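Local coordinates for sugar kinase, pfkB family (Thermotoga maritima, PDB 2AJR), which probably phosphorylates a sugar phosphate with ATP, as a 1-phosphofructokinase-like member of the PfkB carbohydrate kinase family, and holds a magnesium ion, at residues Leu256-Glu261 with Thr326-Lys331; His135-Tyr140 with Asn166-Leu171; Pro21-Glu26 with Gly79-Glu84. All coordinates share one frame; numbering follows the deposited sequence.

Interaction 1. Residues Leu256-Glu261 with Thr326-Lys331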
# COMPACT_ATOMS: atom_id res chain seq x y z
N LEU A 256 -18.33 -5.11 34.53
CA LEU A 256 -18.11 -4.11 33.49
C LEU A 256 -16.88 -3.31 33.82
O LEU A 256 -16.82 -2.70 34.88
CB LEU A 256 -19.29 -3.16 33.38
CG LEU A 256 -19.19 -2.02 32.36
CD1 LEU A 256 -18.90 -2.56 30.95
CD2 LEU A 256 -20.50 -1.19 32.38
N ILE A 257 -15.90 -3.34 32.92
CA ILE A 257 -14.65 -2.60 33.05
C ILE A 257 -14.77 -1.36 32.16
O ILE A 257 -15.08 -1.49 30.95
CB ILE A 257 -13.43 -3.45 32.59
CG1 ILE A 257 -13.39 -4.79 33.31
CG2 ILE A 257 -12.15 -2.71 32.82
CD1 ILE A 257 -12.40 -5.75 32.75
N ARG A 258 -14.54 -0.18 32.73
CA ARG A 258 -14.64 1.06 31.95
C ARG A 258 -13.37 1.87 32.02
O ARG A 258 -12.79 2.02 33.10
CB ARG A 258 -15.72 1.96 32.50
CG ARG A 258 -17.12 1.43 32.42
CD ARG A 258 -18.01 2.54 32.85
NE ARG A 258 -19.42 2.21 32.78
CZ ARG A 258 -20.21 2.50 31.75
NH1 ARG A 258 -19.73 3.08 30.66
NH2 ARG A 258 -21.51 2.19 31.83
N SER A 259 -12.96 2.43 30.89
CA SER A 259 -11.89 3.42 30.88
C SER A 259 -12.38 4.67 31.63
O SER A 259 -13.45 5.17 31.34
CB SER A 259 -11.52 3.80 29.46
OG SER A 259 -10.67 4.93 29.45
N LYS A 260 -11.59 5.15 32.59
CA LYS A 260 -11.94 6.37 33.34
C LYS A 260 -12.01 7.60 32.43
O LYS A 260 -12.67 8.57 32.77
CB LYS A 260 -10.93 6.65 34.47
CG LYS A 260 -11.10 5.79 35.74
CD LYS A 260 -10.32 6.34 36.94
CE LYS A 260 -10.19 5.29 38.04
NZ LYS A 260 -9.47 5.78 39.29
N GLU A 261 -11.31 7.56 31.30
CA GLU A 261 -11.20 8.74 30.44
C GLU A 261 -11.38 8.35 28.98
O GLU A 261 -11.31 7.18 28.64
CB GLU A 261 -9.85 9.43 30.68
N THR A 326 -12.24 1.50 35.94
CA THR A 326 -13.06 1.03 37.05
C THR A 326 -13.63 -0.33 36.70
O THR A 326 -13.72 -0.67 35.54
CB THR A 326 -14.22 2.03 37.44
OG1 THR A 326 -15.07 2.28 36.32
CG2 THR A 326 -13.66 3.36 37.95
N VAL A 327 -14.00 -1.10 37.72
CA VAL A 327 -14.80 -2.32 37.55
C VAL A 327 -16.10 -2.17 38.34
O VAL A 327 -16.07 -1.83 39.52
CB VAL A 327 -14.07 -3.59 38.07
CG1 VAL A 327 -14.90 -4.85 37.74
CG2 VAL A 327 -12.65 -3.70 37.50
N GLU A 328 -17.23 -2.41 37.70
CA GLU A 328 -18.52 -2.43 38.38
C GLU A 328 -19.03 -3.85 38.26
O GLU A 328 -18.71 -4.56 37.30
CB GLU A 328 -19.52 -1.48 37.72
CG GLU A 328 -18.93 -0.15 37.25
CD GLU A 328 -19.96 0.75 36.58
OE1 GLU A 328 -20.87 0.21 35.93
OE2 GLU A 328 -19.88 2.00 36.73
N ARG A 329 -19.84 -4.27 39.22
CA ARG A 329 -20.50 -5.55 39.12
C ARG A 329 -21.89 -5.37 38.55
O ARG A 329 -22.69 -4.62 39.12
CB ARG A 329 -20.59 -6.22 40.48
CG ARG A 329 -21.20 -7.58 40.38
CD ARG A 329 -20.50 -8.55 41.26
NE ARG A 329 -21.06 -9.88 41.06
CZ ARG A 329 -20.66 -10.96 41.73
NH1 ARG A 329 -19.72 -10.87 42.66
NH2 ARG A 329 -21.23 -12.13 41.48
N VAL A 330 -22.16 -6.06 37.44
CA VAL A 330 -23.45 -5.96 36.77
C VAL A 330 -24.47 -6.95 37.36
O VAL A 330 -25.59 -6.57 37.69
CB VAL A 330 -23.30 -6.18 35.24
CG1 VAL A 330 -24.62 -5.95 34.51
CG2 VAL A 330 -22.20 -5.29 34.67
N LYS A 331 -24.06 -8.21 37.51
CA LYS A 331 -24.89 -9.29 38.09
C LYS A 331 -24.03 -10.23 38.96
O LYS A 331 -24.50 -10.75 39.96
CB LYS A 331 -25.49 -10.16 36.99
CG LYS A 331 -26.77 -9.67 36.33
CD LYS A 331 -27.03 -10.47 35.04
CE LYS A 331 -28.49 -10.41 34.56
NZ LYS A 331 -28.62 -10.62 33.07
OXT LYS A 331 -22.86 -10.53 38.66

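Interaction 2. Residues His135-Tyr140 with Asn166-Leu171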
# COMPACT_ATOMS: atom_id res chain seq x y z
N HIS A 135 -2.07 -29.51 5.14
CA HIS A 135 -0.72 -29.41 5.68
C HIS A 135 -0.74 -28.58 6.94
O HIS A 135 -0.06 -28.89 7.90
CB HIS A 135 0.22 -28.77 4.67
CG HIS A 135 0.53 -29.65 3.51
ND1 HIS A 135 0.98 -29.16 2.31
CD2 HIS A 135 0.44 -31.00 3.36
CE1 HIS A 135 1.18 -30.16 1.47
NE2 HIS A 135 0.86 -31.29 2.08
N PHE A 136 -1.55 -27.52 6.94
CA PHE A 136 -1.69 -26.72 8.15
C PHE A 136 -2.26 -27.53 9.32
O PHE A 136 -1.75 -27.44 10.44
CB PHE A 136 -2.56 -25.48 7.92
CG PHE A 136 -2.81 -24.72 9.19
CD1 PHE A 136 -1.88 -23.81 9.65
CD2 PHE A 136 -3.92 -24.98 9.95
CE1 PHE A 136 -2.07 -23.13 10.85
CE2 PHE A 136 -4.12 -24.30 11.16
CZ PHE A 136 -3.18 -23.38 11.61
N LEU A 137 -3.32 -28.30 9.09
CA LEU A 137 -3.97 -29.02 10.20
C LEU A 137 -3.03 -30.04 10.79
O LEU A 137 -3.00 -30.26 12.00
CB LEU A 137 -5.26 -29.72 9.74
CG LEU A 137 -6.42 -28.80 9.35
CD1 LEU A 137 -7.57 -29.57 8.66
CD2 LEU A 137 -6.88 -28.04 10.59
N ARG A 138 -2.24 -30.64 9.92
CA ARG A 138 -1.28 -31.66 10.28
C ARG A 138 -0.17 -31.07 11.18
O ARG A 138 0.23 -31.69 12.16
CB ARG A 138 -0.72 -32.25 8.99
CG ARG A 138 -0.28 -33.69 9.04
CD ARG A 138 1.12 -33.82 9.58
NE ARG A 138 1.96 -34.62 8.69
CZ ARG A 138 2.62 -34.15 7.63
NH1 ARG A 138 2.56 -32.87 7.28
NH2 ARG A 138 3.34 -34.97 6.91
N ARG A 139 0.30 -29.87 10.86
CA ARG A 139 1.29 -29.18 11.69
C ARG A 139 0.69 -28.65 12.98
O ARG A 139 1.37 -28.61 14.02
CB ARG A 139 1.86 -27.97 10.97
CG ARG A 139 2.81 -28.27 9.89
CD ARG A 139 3.60 -27.01 9.57
NE ARG A 139 4.57 -27.27 8.52
CZ ARG A 139 5.13 -26.34 7.76
NH1 ARG A 139 4.84 -25.05 7.93
NH2 ARG A 139 5.99 -26.70 6.83
N TYR A 140 -0.55 -28.19 12.89
CA TYR A 140 -1.27 -27.70 14.06
C TYR A 140 -1.35 -28.79 15.14
O TYR A 140 -1.01 -28.55 16.29
CB TYR A 140 -2.67 -27.21 13.66
CG TYR A 140 -3.52 -26.71 14.82
CD1 TYR A 140 -3.29 -25.47 15.40
CD2 TYR A 140 -4.55 -27.49 15.33
CE1 TYR A 140 -4.07 -25.01 16.47
CE2 TYR A 140 -5.33 -27.05 16.40
CZ TYR A 140 -5.10 -25.81 16.96
OH TYR A 140 -5.89 -25.39 18.01
N ASN A 166 -13.70 -24.22 14.09
CA ASN A 166 -14.29 -25.20 14.96
C ASN A 166 -13.30 -26.35 15.12
O ASN A 166 -13.03 -26.77 16.24
CB ASN A 166 -15.63 -25.68 14.38
CG ASN A 166 -16.38 -26.55 15.34
OD1 ASN A 166 -15.98 -27.67 15.63
ND2 ASN A 166 -17.49 -26.03 15.85
N GLU A 167 -12.73 -26.83 14.02
CA GLU A 167 -11.82 -27.98 14.11
C GLU A 167 -10.63 -27.62 14.98
O GLU A 167 -10.17 -28.43 15.76
CB GLU A 167 -11.38 -28.48 12.73
CG GLU A 167 -10.79 -29.90 12.72
N LEU A 168 -10.15 -26.38 14.86
CA LEU A 168 -8.96 -25.95 15.60
C LEU A 168 -9.18 -25.91 17.10
O LEU A 168 -8.29 -26.28 17.87
CB LEU A 168 -8.51 -24.56 15.13
CG LEU A 168 -7.94 -24.55 13.71
CD1 LEU A 168 -7.68 -23.13 13.25
CD2 LEU A 168 -6.69 -25.40 13.64
N VAL A 169 -10.35 -25.43 17.50
CA VAL A 169 -10.72 -25.39 18.92
C VAL A 169 -10.89 -26.81 19.43
O VAL A 169 -10.48 -27.15 20.54
CB VAL A 169 -12.04 -24.60 19.14
CG1 VAL A 169 -12.59 -24.82 20.54
CG2 VAL A 169 -11.83 -23.11 18.84
N ARG A 170 -11.50 -27.65 18.59
CA ARG A 170 -11.84 -29.00 18.97
C ARG A 170 -10.57 -29.81 19.21
O ARG A 170 -10.43 -30.46 20.25
CB ARG A 170 -12.69 -29.64 17.87
CG ARG A 170 -13.54 -30.82 18.36
CD ARG A 170 -13.87 -31.75 17.20
NE ARG A 170 -12.65 -32.42 16.74
CZ ARG A 170 -12.53 -33.09 15.60
NH1 ARG A 170 -13.56 -33.22 14.77
NH2 ARG A 170 -11.37 -33.65 15.29
N LEU A 171 -9.66 -29.77 18.25
CA LEU A 171 -8.39 -30.45 18.38
C LEU A 171 -7.65 -30.00 19.64
O LEU A 171 -7.14 -30.83 20.40
CB LEU A 171 -7.54 -30.19 17.15
CG LEU A 171 -8.04 -30.85 15.86
CD1 LEU A 171 -7.50 -30.13 14.62
CD2 LEU A 171 -7.64 -32.31 15.85

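Interaction 3. Residues Pro21-Glu26 with Gly79-Glu84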
# COMPACT_ATOMS: atom_id res chain seq x y z
N PRO A 21 -2.35 -13.56 8.00
CA PRO A 21 -1.41 -12.53 8.44
C PRO A 21 -1.38 -11.34 7.53
O PRO A 21 -1.83 -11.42 6.39
CB PRO A 21 -0.05 -13.23 8.33
CG PRO A 21 -0.34 -14.67 8.25
CD PRO A 21 -1.65 -14.78 7.56
N ALA A 22 -0.81 -10.23 8.01
CA ALA A 22 -0.65 -9.05 7.16
C ALA A 22 0.63 -8.31 7.49
O ALA A 22 1.12 -8.38 8.61
CB ALA A 22 -1.85 -8.15 7.29
N LEU A 23 1.19 -7.62 6.50
CA LEU A 23 2.12 -6.54 6.74
C LEU A 23 1.32 -5.26 6.89
O LEU A 23 0.55 -4.90 6.02
CB LEU A 23 3.07 -6.38 5.56
CG LEU A 23 4.14 -7.46 5.50
CD1 LEU A 23 4.77 -7.50 4.13
CD2 LEU A 23 5.17 -7.17 6.57
N ASP A 24 1.48 -4.58 8.02
CA ASP A 24 0.77 -3.35 8.27
C ASP A 24 1.66 -2.21 7.83
O ASP A 24 2.78 -2.07 8.33
CB ASP A 24 0.45 -3.20 9.76
CG ASP A 24 -0.76 -3.99 10.18
OD1 ASP A 24 -1.78 -3.96 9.45
OD2 ASP A 24 -0.70 -4.65 11.26
N ARG A 25 1.18 -1.42 6.87
CA ARG A 25 1.83 -0.18 6.53
C ARG A 25 1.07 0.98 7.15
O ARG A 25 -0.00 1.36 6.68
CB ARG A 25 1.90 0.02 5.03
CG ARG A 25 2.58 1.37 4.66
CD ARG A 25 3.45 1.27 3.43
NE ARG A 25 4.72 0.57 3.68
CZ ARG A 25 5.78 1.10 4.29
NH1 ARG A 25 5.78 2.35 4.74
NH2 ARG A 25 6.87 0.36 4.44
N GLU A 26 1.64 1.54 8.22
CA GLU A 26 1.09 2.72 8.89
C GLU A 26 1.70 4.00 8.31
O GLU A 26 2.91 4.10 8.09
CB GLU A 26 1.35 2.64 10.40
CG GLU A 26 0.91 1.34 11.13
CD GLU A 26 1.95 0.84 12.19
OE1 GLU A 26 1.98 1.43 13.31
OE2 GLU A 26 2.73 -0.13 11.88
N GLY A 79 5.18 -12.37 2.09
CA GLY A 79 5.40 -13.42 3.05
C GLY A 79 6.82 -13.42 3.55
O GLY A 79 7.05 -13.52 4.75
N LYS A 80 7.78 -13.29 2.64
CA LYS A 80 9.19 -13.33 3.01
C LYS A 80 9.55 -12.20 3.96
O LYS A 80 10.24 -12.41 4.96
CB LYS A 80 10.11 -13.26 1.78
CG LYS A 80 11.59 -13.00 2.14
CD LYS A 80 12.56 -13.51 1.06
CE LYS A 80 14.04 -13.19 1.40
NZ LYS A 80 14.26 -11.77 1.92
N ILE A 81 9.09 -11.00 3.62
CA ILE A 81 9.31 -9.86 4.47
C ILE A 81 8.71 -10.12 5.85
O ILE A 81 9.36 -9.87 6.86
CB ILE A 81 8.67 -8.58 3.89
CG1 ILE A 81 9.32 -8.21 2.56
CG2 ILE A 81 8.80 -7.41 4.87
CD1 ILE A 81 8.51 -7.16 1.79
N LEU A 82 7.48 -10.62 5.90
CA LEU A 82 6.81 -10.83 7.20
C LEU A 82 7.63 -11.74 8.10
O LEU A 82 7.88 -11.40 9.26
CB LEU A 82 5.40 -11.42 7.01
CG LEU A 82 4.47 -11.45 8.22
CD1 LEU A 82 3.07 -10.95 7.85
CD2 LEU A 82 4.38 -12.83 8.83
N VAL A 83 8.08 -12.87 7.57
CA VAL A 83 8.73 -13.88 8.39
C VAL A 83 10.05 -13.33 8.90
O VAL A 83 10.41 -13.52 10.06
CB VAL A 83 8.94 -15.23 7.63
CG1 VAL A 83 9.81 -16.19 8.42
CG2 VAL A 83 7.59 -15.86 7.32
N GLU A 84 10.77 -12.62 8.03
CA GLU A 84 12.09 -12.14 8.38
C GLU A 84 11.99 -11.03 9.39
O GLU A 84 12.70 -11.03 10.39
CB GLU A 84 12.85 -11.69 7.14
CG GLU A 84 13.40 -12.87 6.39
CD GLU A 84 14.33 -12.50 5.25
OE1 GLU A 84 14.68 -11.30 5.10
OE2 GLU A 84 14.69 -13.45 4.50

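Interaction 1. Residues Leu256-Glu261 with Thr326-Lys331
Leu256 and Glu328 face each other as a hydrogen-bonded pair where strand 254-259 meets strand 325-329, the last strand of the large sheet of this ribokinase-type fold. The axes of segments 256-259 and 326-329 run antiparallel and come within 4.7 Å. Leu256 N gives its hydrogen to Glu328 O at 2.8 Å, and Glu328 N answers to Leu256 O. Arg258 and Thr326 form a second such pair: Arg258 N reaches Thr326 O at 3.0 Å, and Thr326 N returns to Arg258 O, this donor lying in the carbonyl plane. Between them Ile257 and Val327 are a non-hydrogen-bonded pair, whose CA atoms lean on carbonyls instead: Ile257 CA is 3.3 Å from Thr326 O, which thus receives two contacts. The backbone of Ile257 is bonded to that of Asp246 on strand 245-249, the other neighbour. On the face carrying Leu256, Arg258, Thr326 and Glu328, the extended Glu328 chain runs beside Leu256, its OE1 3.8 Å from Leu256 CD2. It brings the carboxylate to Arg258, where NE to OE2 is a long salt bridge of 4.0 Å with the two planes 67° apart. CG2 of Thr326, opposite its carbonyl carbon (chi1 57° for OG1), lies 4.0 Å from Lys260 CE, the lysine chain crossing it nearly at right angles. Replacing Thr326 by a glycine would probably leave the aliphatic part of Lys260 without this methyl to rest on and less closely confined. Val330 CG2 covers Leu256 CB at 3.8 Å, and Phe220 of helix 220-233 touches both residues. The four main-chain bonds therefore hold this sheet edge, whereas the long ion pair probably adds only a modest attraction.

Interaction 2. Residues His135-Tyr140 with Asn166-Leu171
Helices 130-144 and 164-174 run nearly parallel where Tyr140 meets Leu168, the axes of their 135-140 and 166-171 segments 11.3 Å apart and inclined by 18°. Side chains bridge this wide spacing, and Tyr140 spans most of it. Its ring is carried across by CG standing trans to the backbone N (chi1 178°), and one face receives a methyl of Leu168: CD2 sits 3.4 Å from the ring centroid, only 10° off the normal, a CH-pi contact. Leu171 CB approaches the same ring in its plane, 3.9 Å from Tyr140 CE2. Beyond the ring, Tyr140 OH donates to Leu168 O at 2.6 Å, coming from above the carbonyl plane rather than along a lone pair. One leucine thus holds the tyrosine twice, by methyl and by carbonyl. The same CD2 also meets the edge of the Phe136 ring, at CE2 (3.7 Å), and Leu137 CD2 at 4.0 Å, so three side chains of helix 130-144 gather round a single methyl. Below, Val17 of strand 14-18 touches Phe136 and Tyr140, and Ile152 of strand 149-153 touches Tyr140 and Leu168, placing the contact in the helix layer over the central sheet of this alpha/beta fold. The chemistry implies an apolar seam with one polar link: the phenol hydroxyl is satisfied by a main-chain oxygen, which helps to hold the ring in place across the gap.

Interaction 3. Residues Pro21-Glu26 with Gly79-Glu84
Leu23 and Leu82 meet where the lid of the PfkB fold packs on a helix of the large alpha/beta domain: strand 22-28 belongs to the small four-stranded sheet that, in this family, forms the lid, and helix 76-89 belongs to the large domain. The strand and helix segments lie almost perpendicular, at 83°, with axes 8.6 Å apart, and no hydrogen bond joins them; the contact is made by aliphatic side chains. Leu23 can be followed outward. Its CB leaves the strand without pointing at the helix and touches nothing there within 4.2 Å, and CG, set opposite the carbonyl carbon (chi1 -75°), carries the chain over to it. At the fork, CD1 lies beside Ile81, about equally far from its CB and CG2, at 4.1 Å each. The other methyl, CD2, has wider company: Ile81 CG2 at 4.0 Å, then the Leu82 backbone at CA and its CB. The side chains of Leu23 and Ile81 cross at about a right angle, and both leucine methyls rest against the isoleucine. Leu82 serves the beginning of the strand. Pro21 CB packs on its CD1 at 3.9 Å, and Thr104 is a further neighbour of this leucine. From the adjoining strand 46-51, Met48 touches Leu23. Ile81 also packs on Met78 of the second subunit, and Arg25 makes a cation-pi contact with Phe123 of that subunit, so helix and lid strand both border the dimer partner. Next to Leu23, Leu82 CD1 comes to 3.3 Å from the carbonyl oxygen Ala22 O.

Interactions 2 and 3 are buried, whereas interaction 1 is only partly so, at the edge of the large sheet. It lies across the chain's centre from both others, their centres about 36 Å from its own; interactions 2 and 3 are nearer to each other, with nearest atoms about 9 Å apart. No two contacts share a helix or strand, but 1 and 2 both belong to the large alpha/beta domain, one within its sheet and the other in a helix layer upon it, while 3 joins that domain to the lid. Chemistry follows place: paired backbone and a loose ion pair near the surface in 1, aromatic and aliphatic groups with one hydroxyl bond in 2, aliphatic contacts without hydrogen bonds in 3.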